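Local coordinates for protein Two-component system sensor histidine kinase (Bacteroides thetaiotaomicron, PDB 3OTT) that probably acts as a membrane-bound sensor histidine kinase and DNA-binding regulator, with this extracellular beta-propeller and beta-sandwich part apparently sensing saccharides, at residues Q549-F553 and T586-R590. Numbering follows the deposited sequence.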
loop_
_atom_site.group_PDB
_atom_site.type_symbol
_atom_site.label_atom_id
_atom_site.label_comp_id
_atom_site.label_asym_id
_atom_site.label_seq_id
_atom_site.Cartn_x
_atom_site.Cartn_y
_atom_site.Cartn_z
ATOM N N GLN B 549 -17.875 0.746 45.698
ATOM C CA GLN B 549 -17.689 2.204 45.681
ATOM C C GLN B 549 -17.708 2.670 44.211
ATOM O O GLN B 549 -17.325 1.962 43.284
ATOM C CB GLN B 549 -16.359 2.605 46.362
ATOM C CG GLN B 549 -16.485 3.637 47.481
ATOM C CD GLN B 549 -15.116 4.227 47.921
ATOM O OE1 GLN B 549 -14.582 3.839 48.958
ATOM N NE2 GLN B 549 -14.563 5.166 47.130
ATOM N N SER B 550 -18.147 3.884 44.003
ATOM C CA SER B 550 -18.447 4.317 42.681
ATOM C C SER B 550 -18.026 5.759 42.516
ATOM O O SER B 550 -18.088 6.524 43.462
ATOM C CB SER B 550 -19.967 4.174 42.496
ATOM O OG SER B 550 -20.219 4.326 41.146
ATOM N N ILE B 551 -17.560 6.125 41.324
ATOM C CA ILE B 551 -17.208 7.520 41.032
ATOM C C ILE B 551 -17.718 7.890 39.664
ATOM O O ILE B 551 -17.994 7.032 38.838
ATOM C CB ILE B 551 -15.673 7.769 40.999
ATOM C CG1 ILE B 551 -14.989 6.717 40.133
ATOM C CG2 ILE B 551 -15.082 7.837 42.414
ATOM C CD1 ILE B 551 -13.798 7.219 39.429
ATOM N N SER B 552 -17.834 9.180 39.411
ATOM C CA SER B 552 -18.139 9.633 38.067
ATOM C C SER B 552 -17.021 10.553 37.696
ATOM O O SER B 552 -16.425 11.193 38.543
ATOM C CB SER B 552 -19.492 10.348 37.999
ATOM O OG SER B 552 -19.397 11.595 38.640
ATOM N N PHE B 553 -16.699 10.607 36.427
ATOM C CA PHE B 553 -15.559 11.382 36.068
ATOM C C PHE B 553 -15.854 12.160 34.820
ATOM O O PHE B 553 -16.516 11.672 33.903
ATOM C CB PHE B 553 -14.312 10.497 35.902
ATOM C CG PHE B 553 -14.493 9.376 34.940
ATOM C CD1 PHE B 553 -14.519 9.617 33.558
ATOM C CD2 PHE B 553 -14.646 8.084 35.396
ATOM C CE1 PHE B 553 -14.706 8.593 32.652
ATOM C CE2 PHE B 553 -14.822 7.047 34.486
ATOM C CZ PHE B 553 -14.855 7.308 33.106
ATOM N N THR B 586 -7.313 4.917 45.643
ATOM C CA THR B 586 -8.066 6.135 45.994
ATOM C C THR B 586 -9.265 6.388 45.091
ATOM O O THR B 586 -10.210 7.063 45.485
ATOM C CB THR B 586 -7.209 7.398 45.932
ATOM O OG1 THR B 586 -6.851 7.631 44.560
ATOM C CG2 THR B 586 -5.962 7.274 46.839
ATOM N N MET B 587 -9.185 5.893 43.863
ATOM C CA MET B 587 -10.223 6.119 42.834
ATOM C C MET B 587 -10.277 7.544 42.251
ATOM O O MET B 587 -11.244 7.861 41.542
ATOM C CB MET B 587 -11.620 5.641 43.267
ATOM C CG MET B 587 -11.707 4.136 43.390
ATOM S SD MET B 587 -13.350 3.545 43.830
ATOM C CE MET B 587 -14.240 3.568 42.233
ATOM N N ASP B 588 -9.263 8.361 42.574
ATOM C CA ASP B 588 -8.931 9.597 41.869
ATOM C C ASP B 588 -8.808 9.348 40.343
ATOM O O ASP B 588 -7.956 8.572 39.900
ATOM C CB ASP B 588 -7.579 10.226 42.368
ATOM C CG ASP B 588 -7.641 10.783 43.802
ATOM O OD1 ASP B 588 -8.755 10.967 44.379
ATOM O OD2 ASP B 588 -6.541 11.066 44.366
ATOM N N ALA B 589 -9.638 10.034 39.564
ATOM C CA ALA B 589 -9.617 9.953 38.102
ATOM C C ALA B 589 -8.890 11.137 37.502
ATOM O O ALA B 589 -9.165 12.255 37.885
ATOM C CB ALA B 589 -11.026 9.917 37.572
ATOM N N ARG B 590 -7.980 10.914 36.567
ATOM C CA ARG B 590 -7.309 12.052 35.928
ATOM C C ARG B 590 -7.370 11.981 34.419
ATOM O O ARG B 590 -6.981 10.977 33.850
ATOM C CB ARG B 590 -5.849 12.111 36.361
ATOM C CG ARG B 590 -5.647 12.777 37.681
ATOM C CD ARG B 590 -4.151 12.987 37.902
ATOM N NE ARG B 590 -3.924 14.060 38.866
ATOM C CZ ARG B 590 -2.774 14.702 39.032
ATOM N NH1 ARG B 590 -1.707 14.385 38.299
ATOM N NH2 ARG B 590 -2.695 15.673 39.941
#
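The carbonyl oxygen of Met587 is met by two methyl branches of Ile551. CD1 of Ile551 reaches Met587 O at 3.4 Å, and CG2 of Ile551 lies 3.9 Å from the same Met587 O. These are van der Waals contacts. Chi1 of Ile551 (49°) sets CG1 between the backbone N and carbonyl carbon, with CG2 anti to the carbonyl carbon; rotation about CB-CG1 then carries CD1 to the oxygen. Met587 in turn runs across Ile551 at a slant. Its CE is 3.9 Å from Ile551 CG1 and 3.6 Å from Gln549 O. The bend at chi3 (81°) turns this methyl back toward strand 547-552. Gln549 approaches the sulfur, with its NE2 3.9 Å from Met587 SD. Farther along, the CB atoms of Phe553 and Ala589 meet at 3.7 Å. The phenylalanine ring leads off toward Trp580.

Met587 lies in the turn before strand 589-591. An ST turn shapes this bend: Asp588 N donates to Thr586 OG1 at 3.2 Å, with an N-H...O angle of 160°. Asp583 OD1 accepts a bond from Thr586 N, tying the turn back to strand 578-583. The buried Met587 side chain also packs on Trp531 and Arg540 of the preceding sheet.

Strands 547-552 and 589-591 are the outermost, fourth strands of two successive four-stranded sheets, neighbouring blades of a beta-propeller. An alanine in place of Ile551 would remove CG1, CG2 and CD1, and would probably leave the Met587 methyl and carbonyl less firmly packed and open a gap between the blades.

No hydrogen bond crosses between the two segments. The blades therefore meet here by van der Waals packing, mostly of hydrocarbon groups, with two carbonyl oxygens, an amide nitrogen and a sulfur among them.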